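Local coordinates for concanavalin A-like lectin protein kinase family protein (Theobroma cacao, PDB 6CTH), which probably phosphorylates protein substrates using ATP, as a plant lectin-receptor-like kinase, and here holds an oxindole inhibitor and a magnesium ion in its kinase domain, at residues E58-L69 with G158-V166; K196-G204 with H274-V283. All coordinates share one frame; numbering follows the deposited sequence.

Contact 1: residues E58-L69 with G158-V166. With MG (magnesium ion), chain C.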
loop_
_atom_site.group_PDB
_atom_site.type_symbol
_atom_site.label_atom_id
_atom_site.label_comp_id
_atom_site.label_asym_id
_atom_site.label_seq_id
_atom_site.Cartn_x
_atom_site.Cartn_y
_atom_site.Cartn_z
ATOM N N GLU A 58 8.558 13.393 -7.943
ATOM C CA GLU A 58 8.047 12.535 -6.866
ATOM C C GLU A 58 8.553 12.990 -5.510
ATOM O O GLU A 58 7.779 12.987 -4.565
ATOM C CB GLU A 58 8.313 11.044 -7.061
ATOM C CG GLU A 58 7.530 10.442 -8.226
ATOM C CD GLU A 58 7.343 8.938 -8.127
ATOM O OE1 GLU A 58 6.611 8.417 -7.255
ATOM O OE2 GLU A 58 7.918 8.216 -8.960
ATOM N N TYR A 59 9.805 13.440 -5.409
ATOM C CA TYR A 59 10.279 14.074 -4.187
ATOM C C TYR A 59 9.399 15.269 -3.815
ATOM O O TYR A 59 8.952 15.397 -2.661
ATOM C CB TYR A 59 11.752 14.544 -4.358
ATOM C CG TYR A 59 12.253 15.401 -3.249
ATOM C CD1 TYR A 59 12.836 14.840 -2.110
ATOM C CD2 TYR A 59 12.080 16.775 -3.283
ATOM C CE1 TYR A 59 13.262 15.648 -1.049
ATOM C CE2 TYR A 59 12.520 17.588 -2.250
ATOM C CZ TYR A 59 13.105 17.019 -1.140
ATOM O OH TYR A 59 13.503 17.833 -0.129
ATOM N N ALA A 60 9.109 16.130 -4.786
ATOM C CA ALA A 60 8.364 17.377 -4.502
ATOM C C ALA A 60 6.927 17.101 -4.037
ATOM O O ALA A 60 6.434 17.708 -3.044
ATOM C CB ALA A 60 8.354 18.266 -5.728
ATOM N N SER A 61 6.281 16.171 -4.741
ATOM C CA SER A 61 4.995 15.644 -4.354
ATOM C C SER A 61 5.048 15.030 -2.947
ATOM O O SER A 61 4.154 15.291 -2.136
ATOM C CB SER A 61 4.482 14.611 -5.382
ATOM O OG SER A 61 3.303 13.992 -4.871
ATOM N N GLU A 62 6.045 14.206 -2.651
ATOM C CA GLU A 62 6.103 13.584 -1.344
ATOM C C GLU A 62 6.180 14.646 -0.254
ATOM O O GLU A 62 5.383 14.596 0.698
ATOM C CB GLU A 62 7.234 12.579 -1.222
ATOM C CG GLU A 62 7.521 12.020 0.189
ATOM C CD GLU A 62 6.989 10.620 0.467
ATOM O OE1 GLU A 62 6.384 9.995 -0.404
ATOM O OE2 GLU A 62 7.227 10.105 1.579
ATOM N N VAL A 63 7.106 15.607 -0.372
ATOM C CA VAL A 63 7.244 16.628 0.696
ATOM C C VAL A 63 5.970 17.430 0.904
ATOM O O VAL A 63 5.560 17.691 2.068
ATOM C CB VAL A 63 8.419 17.577 0.439
ATOM C CG1 VAL A 63 8.436 18.717 1.459
ATOM C CG2 VAL A 63 9.685 16.788 0.531
ATOM N N LYS A 64 5.361 17.831 -0.210
ATOM C CA LYS A 64 4.154 18.662 -0.200
ATOM C C LYS A 64 3.022 17.959 0.518
ATOM O O LYS A 64 2.368 18.541 1.387
ATOM C CB LYS A 64 3.709 18.967 -1.632
ATOM C CG LYS A 64 2.527 19.940 -1.703
ATOM C CD LYS A 64 1.845 19.859 -3.058
ATOM C CE LYS A 64 0.714 20.865 -3.117
ATOM N NZ LYS A 64 0.108 20.899 -4.468
ATOM N N ILE A 65 2.785 16.707 0.119
ATOM C CA ILE A 65 1.637 15.961 0.587
ATOM C C ILE A 65 1.880 15.458 2.023
ATOM O O ILE A 65 1.022 15.578 2.892
ATOM C CB ILE A 65 1.344 14.773 -0.350
ATOM C CG1 ILE A 65 1.047 15.210 -1.800
ATOM C CG2 ILE A 65 0.201 13.920 0.191
ATOM C CD1 ILE A 65 -0.128 16.129 -1.907
ATOM N N ILE A 66 3.009 14.798 2.243
ATOM C CA ILE A 66 3.227 14.119 3.535
ATOM C C ILE A 66 3.277 15.096 4.717
ATOM O O ILE A 66 2.883 14.728 5.849
ATOM C CB ILE A 66 4.430 13.149 3.470
ATOM C CG1 ILE A 66 4.300 12.063 4.524
ATOM C CG2 ILE A 66 5.746 13.915 3.630
ATOM C CD1 ILE A 66 5.388 11.003 4.450
ATOM N N SER A 67 3.684 16.345 4.427
ATOM C CA SER A 67 3.692 17.461 5.386
ATOM C C SER A 67 2.294 17.787 5.917
ATOM O O SER A 67 2.152 18.271 7.044
ATOM C CB SER A 67 4.338 18.737 4.777
ATOM O OG SER A 67 3.429 19.484 3.945
ATOM N N ARG A 68 1.273 17.522 5.107
ATOM C CA ARG A 68 -0.120 17.759 5.464
ATOM C C ARG A 68 -0.840 16.616 6.170
ATOM O O ARG A 68 -2.050 16.739 6.387
ATOM C CB ARG A 68 -0.952 18.047 4.211
ATOM C CG ARG A 68 -0.491 19.277 3.513
ATOM C CD ARG A 68 -1.179 19.427 2.218
ATOM N NE ARG A 68 -0.564 20.554 1.533
ATOM C CZ ARG A 68 -1.178 21.656 1.132
ATOM N NH1 ARG A 68 -2.471 21.809 1.271
ATOM N NH2 ARG A 68 -0.462 22.569 0.476
ATOM N N LEU A 69 -0.146 15.506 6.440
ATOM C CA LEU A 69 -0.757 14.308 6.957
ATOM C C LEU A 69 -0.180 13.873 8.294
ATOM O O LEU A 69 1.025 13.827 8.453
ATOM C CB LEU A 69 -0.522 13.164 5.964
ATOM C CG LEU A 69 -0.952 13.398 4.514
ATOM C CD1 LEU A 69 -0.507 12.217 3.650
ATOM C CD2 LEU A 69 -2.450 13.560 4.471
ATOM N N GLY A 158 2.545 4.455 3.140
ATOM C CA GLY A 158 3.430 5.498 2.692
ATOM C C GLY A 158 3.505 5.592 1.191
ATOM O O GLY A 158 2.677 5.022 0.483
ATOM N N ASP A 159 4.586 6.233 0.745
ATOM C CA ASP A 159 4.855 6.588 -0.658
ATOM C C ASP A 159 3.818 7.500 -1.271
ATOM O O ASP A 159 2.876 7.034 -1.948
ATOM C CB ASP A 159 4.942 5.309 -1.560
ATOM C CG ASP A 159 5.303 5.626 -3.017
ATOM O OD1 ASP A 159 5.879 6.691 -3.294
ATOM O OD2 ASP A 159 4.934 4.772 -3.865
ATOM N N PHE A 160 4.048 8.791 -1.133
ATOM C CA PHE A 160 3.194 9.837 -1.686
ATOM C C PHE A 160 3.761 10.485 -2.947
ATOM O O PHE A 160 3.353 11.573 -3.329
ATOM C CB PHE A 160 2.880 10.861 -0.588
ATOM C CG PHE A 160 2.227 10.194 0.580
ATOM C CD1 PHE A 160 0.904 9.954 0.583
ATOM C CD2 PHE A 160 3.014 9.798 1.674
ATOM C CE1 PHE A 160 0.281 9.276 1.634
ATOM C CE2 PHE A 160 2.396 9.153 2.753
ATOM C CZ PHE A 160 1.068 8.837 2.688
ATOM N N GLY A 161 4.623 9.780 -3.664
ATOM C CA GLY A 161 5.257 10.388 -4.837
ATOM C C GLY A 161 4.343 10.646 -6.014
ATOM O O GLY A 161 4.606 11.565 -6.779
ATOM N N LEU A 162 3.264 9.870 -6.122
ATOM C CA LEU A 162 2.201 10.058 -7.110
ATOM C C LEU A 162 0.929 10.698 -6.521
ATOM O O LEU A 162 -0.060 10.908 -7.243
ATOM C CB LEU A 162 1.845 8.720 -7.767
ATOM C CG LEU A 162 2.884 8.126 -8.697
ATOM C CD1 LEU A 162 2.378 6.813 -9.238
ATOM C CD2 LEU A 162 3.162 9.125 -9.806
ATOM N N ALA A 163 0.930 10.992 -5.215
ATOM C CA ALA A 163 -0.276 11.464 -4.551
ATOM C C ALA A 163 -0.623 12.883 -4.975
ATOM O O ALA A 163 0.274 13.682 -5.278
ATOM C CB ALA A 163 -0.092 11.399 -3.034
ATOM N N ARG A 164 -1.910 13.191 -5.000
ATOM C CA ARG A 164 -2.340 14.513 -5.393
ATOM C C ARG A 164 -3.452 15.078 -4.529
ATOM O O ARG A 164 -4.316 14.350 -4.064
ATOM C CB ARG A 164 -2.830 14.488 -6.844
ATOM C CG ARG A 164 -1.792 14.039 -7.852
ATOM C CD ARG A 164 -0.732 15.104 -8.054
ATOM N NE ARG A 164 0.231 14.718 -9.075
ATOM C CZ ARG A 164 1.349 14.048 -8.831
ATOM N NH1 ARG A 164 1.654 13.685 -7.599
ATOM N NH2 ARG A 164 2.164 13.741 -9.825
ATOM N N LEU A 165 -3.404 16.384 -4.306
ATOM C CA LEU A 165 -4.484 17.079 -3.612
ATOM C C LEU A 165 -5.612 17.423 -4.548
ATOM O O LEU A 165 -5.362 17.822 -5.678
ATOM C CB LEU A 165 -3.951 18.397 -3.030
ATOM C CG LEU A 165 -3.038 18.245 -1.841
ATOM C CD1 LEU A 165 -2.409 19.593 -1.517
ATOM C CD2 LEU A 165 -3.783 17.751 -0.607
ATOM N N VAL A 166 -6.851 17.270 -4.114
ATOM C CA VAL A 166 -7.995 17.653 -4.936
ATOM C C VAL A 166 -8.449 19.065 -4.504
ATOM O O VAL A 166 -9.136 19.206 -3.496
ATOM C CB VAL A 166 -9.128 16.618 -4.797
ATOM C CG1 VAL A 166 -10.300 16.905 -5.731
ATOM C CG2 VAL A 166 -8.590 15.222 -5.044
HETATM MG MG MG C . 5.040 4.721 -5.997
HETATM O O HOH W 1 6.670 6.206 -5.926
HETATM O O HOH W 2 6.668 7.345 2.390
HETATM O O HOH W 3 -0.994 17.968 -5.432
HETATM O O HOH W 4 6.223 3.119 -5.646
HETATM O O HOH W 5 5.356 4.683 -8.056
HETATM O O HOH W 6 3.877 6.473 -6.103
#
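Glu62 and Ser61 of helix 54-66 grip the backbone on the two sides of Phe160. Glu62 OE1 takes the amide Phe160 N at 2.7 Å on its syn side, 30° out of the carboxylate plane, while Ser61 OG donates to Phe160 O at 2.9 Å, in the carbonyl plane; Ala163 N also donates to that oxygen, closing the turn 160-163. With CG anti to the carbonyl carbon (chi1 -58°), the Phe160 ring turns toward Ile65, Ile66 and Leu69. Leu69 CD1 sits over one face, 4.0 Å from the ring centroid; Ile65 CG2 and Ile66 CD1 approach obliquely, the latter 3.8 Å from Phe160 CD2. Further along, Ile65 CD1 presses on Leu165 CG at 3.6 Å, and Leu165 CD1 covers the centre of one face of the Arg68 guanidinium. At the other end, Glu58 OE1 passes 3.4 Å from Gly161 CA, and a magnesium-bound water lies within hydrogen-bonding distance of both Glu58 OE1 and Asp159 OD1. Asp159 OD2 holds the metal directly at 2.1 Å, with Asp141 as the second protein ligand. Farther out, Tyr91 bonds Glu62 OE2, which a second water links to Asp159 N, and the ring of His139 meets Phe160. Asp159, Phe160 and Gly161 form the DFG motif of protein kinases; its aspartate on the metal and its phenylalanine packed against the regulatory helix of the N-lobe fit the DFG-in state.

Contact 2: residues K196-G204 with H274-V283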
loop_
_atom_site.group_PDB
_atom_site.type_symbol
_atom_site.label_atom_id
_atom_site.label_comp_id
_atom_site.label_asym_id
_atom_site.label_seq_id
_atom_site.Cartn_x
_atom_site.Cartn_y
_atom_site.Cartn_z
ATOM N N LYS A 196 -11.259 8.856 -5.957
ATOM C CA LYS A 196 -11.380 8.042 -4.752
ATOM C C LYS A 196 -11.630 6.570 -5.135
ATOM O O LYS A 196 -11.061 5.677 -4.546
ATOM C CB LYS A 196 -12.537 8.536 -3.864
ATOM C CG LYS A 196 -12.270 9.920 -3.255
ATOM C CD LYS A 196 -13.493 10.441 -2.473
ATOM C CE LYS A 196 -13.254 11.905 -2.101
ATOM N NZ LYS A 196 -14.528 12.488 -1.526
ATOM N N GLU A 197 -12.443 6.377 -6.153
ATOM C CA GLU A 197 -12.825 5.028 -6.626
ATOM C C GLU A 197 -11.620 4.252 -7.230
ATOM O O GLU A 197 -11.543 3.020 -7.103
ATOM C CB GLU A 197 -13.967 5.118 -7.639
ATOM C CG GLU A 197 -15.328 5.540 -7.080
ATOM C CD GLU A 197 -15.369 6.997 -6.705
ATOM O OE1 GLU A 197 -14.646 7.803 -7.329
ATOM O OE2 GLU A 197 -16.054 7.373 -5.711
ATOM N N SER A 198 -10.704 4.936 -7.899
ATOM C CA SER A 198 -9.477 4.273 -8.345
ATOM C C SER A 198 -8.560 3.841 -7.167
ATOM O O SER A 198 -7.985 2.774 -7.215
ATOM C CB SER A 198 -8.734 5.044 -9.465
ATOM O OG SER A 198 -8.118 6.226 -8.990
ATOM N N ASP A 199 -8.519 4.648 -6.112
ATOM C CA ASP A 199 -7.800 4.285 -4.903
ATOM C C ASP A 199 -8.475 3.072 -4.242
ATOM O O ASP A 199 -7.802 2.174 -3.761
ATOM C CB ASP A 199 -7.776 5.452 -3.914
ATOM C CG ASP A 199 -6.541 6.322 -4.053
ATOM O OD1 ASP A 199 -5.667 6.012 -4.882
ATOM O OD2 ASP A 199 -6.450 7.324 -3.319
ATOM N N VAL A 200 -9.812 3.062 -4.208
ATOM C CA VAL A 200 -10.561 1.948 -3.607
ATOM C C VAL A 200 -10.283 0.645 -4.415
ATOM O O VAL A 200 -10.150 -0.386 -3.836
ATOM C CB VAL A 200 -12.070 2.298 -3.441
ATOM C CG1 VAL A 200 -12.923 1.060 -3.244
ATOM C CG2 VAL A 200 -12.218 3.250 -2.267
ATOM N N TYR A 201 -10.166 0.740 -5.723
ATOM C CA TYR A 201 -9.813 -0.433 -6.580
ATOM C C TYR A 201 -8.493 -1.026 -6.089
ATOM O O TYR A 201 -8.423 -2.229 -5.779
ATOM C CB TYR A 201 -9.789 -0.017 -8.018
ATOM C CG TYR A 201 -9.376 -1.197 -8.911
ATOM C CD1 TYR A 201 -8.047 -1.554 -9.067
ATOM C CD2 TYR A 201 -10.352 -1.961 -9.518
ATOM C CE1 TYR A 201 -7.708 -2.656 -9.837
ATOM C CE2 TYR A 201 -10.021 -3.078 -10.273
ATOM C CZ TYR A 201 -8.713 -3.372 -10.439
ATOM O OH TYR A 201 -8.371 -4.497 -11.215
ATOM N N SER A 202 -7.466 -0.183 -5.917
ATOM C CA SER A 202 -6.167 -0.668 -5.451
ATOM C C SER A 202 -6.287 -1.298 -4.078
ATOM O O SER A 202 -5.699 -2.317 -3.818
ATOM C CB SER A 202 -5.149 0.467 -5.363
ATOM O OG SER A 202 -5.079 1.211 -6.576
ATOM N N PHE A 203 -7.057 -0.668 -3.177
ATOM C CA PHE A 203 -7.306 -1.255 -1.857
ATOM C C PHE A 203 -7.915 -2.678 -1.954
ATOM O O PHE A 203 -7.533 -3.586 -1.190
ATOM C CB PHE A 203 -8.262 -0.313 -1.037
ATOM C CG PHE A 203 -8.753 -0.907 0.262
ATOM C CD1 PHE A 203 -8.036 -0.756 1.421
ATOM C CD2 PHE A 203 -9.926 -1.641 0.296
ATOM C CE1 PHE A 203 -8.469 -1.340 2.616
ATOM C CE2 PHE A 203 -10.356 -2.235 1.476
ATOM C CZ PHE A 203 -9.631 -2.072 2.642
ATOM N N GLY A 204 -8.870 -2.836 -2.863
ATOM C CA GLY A 204 -9.546 -4.146 -3.145
ATOM C C GLY A 204 -8.513 -5.201 -3.504
ATOM O O GLY A 204 -8.515 -6.285 -2.915
ATOM N N HIS A 274 -16.305 1.565 -12.085
ATOM C CA HIS A 274 -16.011 2.439 -10.960
ATOM C C HIS A 274 -17.251 2.904 -10.204
ATOM O O HIS A 274 -17.191 3.088 -9.012
ATOM C CB HIS A 274 -15.158 3.642 -11.382
ATOM C CG HIS A 274 -15.860 4.587 -12.289
ATOM N ND1 HIS A 274 -16.618 5.636 -11.813
ATOM C CD2 HIS A 274 -15.921 4.646 -13.639
ATOM C CE1 HIS A 274 -17.190 6.253 -12.835
ATOM N NE2 HIS A 274 -16.760 5.690 -13.955
ATOM N N ASN A 275 -18.376 3.055 -10.894
ATOM C CA ASN A 275 -19.595 3.526 -10.203
ATOM C C ASN A 275 -20.206 2.507 -9.228
ATOM O O ASN A 275 -21.058 2.873 -8.428
ATOM C CB ASN A 275 -20.640 4.020 -11.218
ATOM C CG ASN A 275 -21.307 2.901 -11.962
ATOM O OD1 ASN A 275 -20.650 2.058 -12.520
ATOM N ND2 ASN A 275 -22.629 2.892 -11.966
ATOM N N LEU A 276 -19.764 1.255 -9.256
ATOM C CA LEU A 276 -20.280 0.242 -8.346
ATOM C C LEU A 276 -19.393 -0.010 -7.164
ATOM O O LEU A 276 -19.704 -0.871 -6.329
ATOM C CB LEU A 276 -20.467 -1.074 -9.130
ATOM C CG LEU A 276 -21.395 -1.033 -10.359
ATOM C CD1 LEU A 276 -21.633 -2.457 -10.903
ATOM C CD2 LEU A 276 -22.742 -0.411 -10.023
ATOM N N ARG A 277 -18.248 0.695 -7.074
ATOM C CA ARG A 277 -17.365 0.523 -5.947
ATOM C C ARG A 277 -17.865 1.327 -4.759
ATOM O O ARG A 277 -18.463 2.401 -4.938
ATOM C CB ARG A 277 -15.930 0.973 -6.296
ATOM C CG ARG A 277 -15.295 0.146 -7.427
ATOM C CD ARG A 277 -13.921 0.628 -7.821
ATOM N NE ARG A 277 -13.601 0.146 -9.161
ATOM C CZ ARG A 277 -12.995 0.857 -10.092
ATOM N NH1 ARG A 277 -12.482 2.045 -9.823
ATOM N NH2 ARG A 277 -12.891 0.362 -11.293
ATOM N N PRO A 278 -17.622 0.818 -3.541
ATOM C CA PRO A 278 -18.018 1.517 -2.336
ATOM C C PRO A 278 -17.119 2.694 -2.014
ATOM O O PRO A 278 -16.007 2.770 -2.526
ATOM C CB PRO A 278 -17.823 0.464 -1.255
ATOM C CG PRO A 278 -16.664 -0.371 -1.763
ATOM C CD PRO A 278 -16.890 -0.418 -3.234
ATOM N N SER A 279 -17.594 3.565 -1.124
ATOM C CA SER A 279 -16.726 4.474 -0.437
ATOM C C SER A 279 -15.927 3.720 0.615
ATOM O O SER A 279 -16.334 2.669 1.120
ATOM C CB SER A 279 -17.493 5.599 0.248
ATOM O OG SER A 279 -18.281 5.116 1.326
ATOM N N ILE A 280 -14.779 4.283 1.018
ATOM C CA ILE A 280 -13.985 3.589 2.015
ATOM C C ILE A 280 -14.743 3.556 3.376
ATOM O O ILE A 280 -14.573 2.627 4.146
ATOM C CB ILE A 280 -12.554 4.159 2.137
ATOM C CG1 ILE A 280 -11.659 3.216 2.941
ATOM C CG2 ILE A 280 -12.564 5.566 2.689
ATOM C CD1 ILE A 280 -11.351 1.929 2.244
ATOM N N ARG A 281 -15.549 4.560 3.671
ATOM C CA ARG A 281 -16.352 4.504 4.890
ATOM C C ARG A 281 -17.333 3.313 4.884
ATOM O O ARG A 281 -17.486 2.629 5.900
ATOM C CB ARG A 281 -17.070 5.835 5.134
ATOM C CG ARG A 281 -17.740 5.889 6.484
ATOM C CD ARG A 281 -18.384 7.246 6.763
ATOM N NE ARG A 281 -17.522 8.427 6.602
ATOM C CZ ARG A 281 -16.752 8.929 7.532
ATOM N NH1 ARG A 281 -16.607 8.298 8.661
ATOM N NH2 ARG A 281 -16.062 10.001 7.263
ATOM N N GLN A 282 -17.933 3.015 3.736
ATOM C CA GLN A 282 -18.834 1.860 3.617
ATOM C C GLN A 282 -18.092 0.568 3.794
ATOM O O GLN A 282 -18.610 -0.371 4.392
ATOM C CB GLN A 282 -19.557 1.857 2.282
ATOM C CG GLN A 282 -20.585 2.971 2.097
ATOM C CD GLN A 282 -21.122 3.059 0.676
ATOM O OE1 GLN A 282 -20.395 2.952 -0.324
ATOM N NE2 GLN A 282 -22.437 3.226 0.578
ATOM N N VAL A 283 -16.861 0.501 3.240
ATOM C CA VAL A 283 -16.000 -0.648 3.424
ATOM C C VAL A 283 -15.735 -0.911 4.892
ATOM O O VAL A 283 -15.846 -2.041 5.339
ATOM C CB VAL A 283 -14.633 -0.422 2.681
ATOM C CG1 VAL A 283 -13.567 -1.414 3.122
ATOM C CG2 VAL A 283 -14.854 -0.488 1.170
#
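Phe203 and Ile280 make the close-fitting end of this contact: Ile280 CD1 stands over the middle of the Phe203 ring, 4.1 Å from its centroid and almost on the ring normal. Val283 CG1 reaches Phe203 CE2 at 3.7 Å, the two side chains coming from opposite directions. Next along the helix, Val200 sets both methyls against the Pro278 carbonyl, CG1 to O 3.6 Å. Arg277 stretches across helix 196-212, extended from CG to NE, its guanidinium between His274 CA over one face and Tyr201 CD2 over the other. NH1 gives a weak bond to Glu197 O, 3.0 Å at 148°; the stronger hold comes from outside, a salt bridge from NH1 to Glu187 and a bond from NE to His271 O. Towards solvent the fit slackens: partly exposed Glu197 and exposed His274 meet side chain to side chain only through CB and CB at 4.2 Å, with His274 O beside Glu197 CG. Ser279 and Gln282 form a capping box starting helix 280-287: Gln282 N bonds Ser279 OG at 3.2 Å, and Ser279 N donates to Gln282 OE1 at 3.0 Å. Buried Arg277 paired with Glu187, the glutamate of the APE sequence, is the conserved glutamate-arginine salt bridge of the protein kinase C-lobe.

How the contacts relate
Both contacts belong to one kinase domain and follow in series along the chain, 58-69 with 158-166 closing before 196-204 with 274-283 opens. Their centres lie about 20 Å apart; the nearest atoms are about 6 Å apart and do not touch. Contact 1 joins the N-lobe helix 54-66 to the start of the activation segment beside the metal site, whereas contact 2 lies within the C-lobe, joining helix 196-212 to the segment that leads into helix 280-287. The catalytic loop bridges the two: Asp199, on the helix of contact 2, bonds the backbone of His139 and Arg140, which in turn meet Phe160 and Leu162 of contact 1.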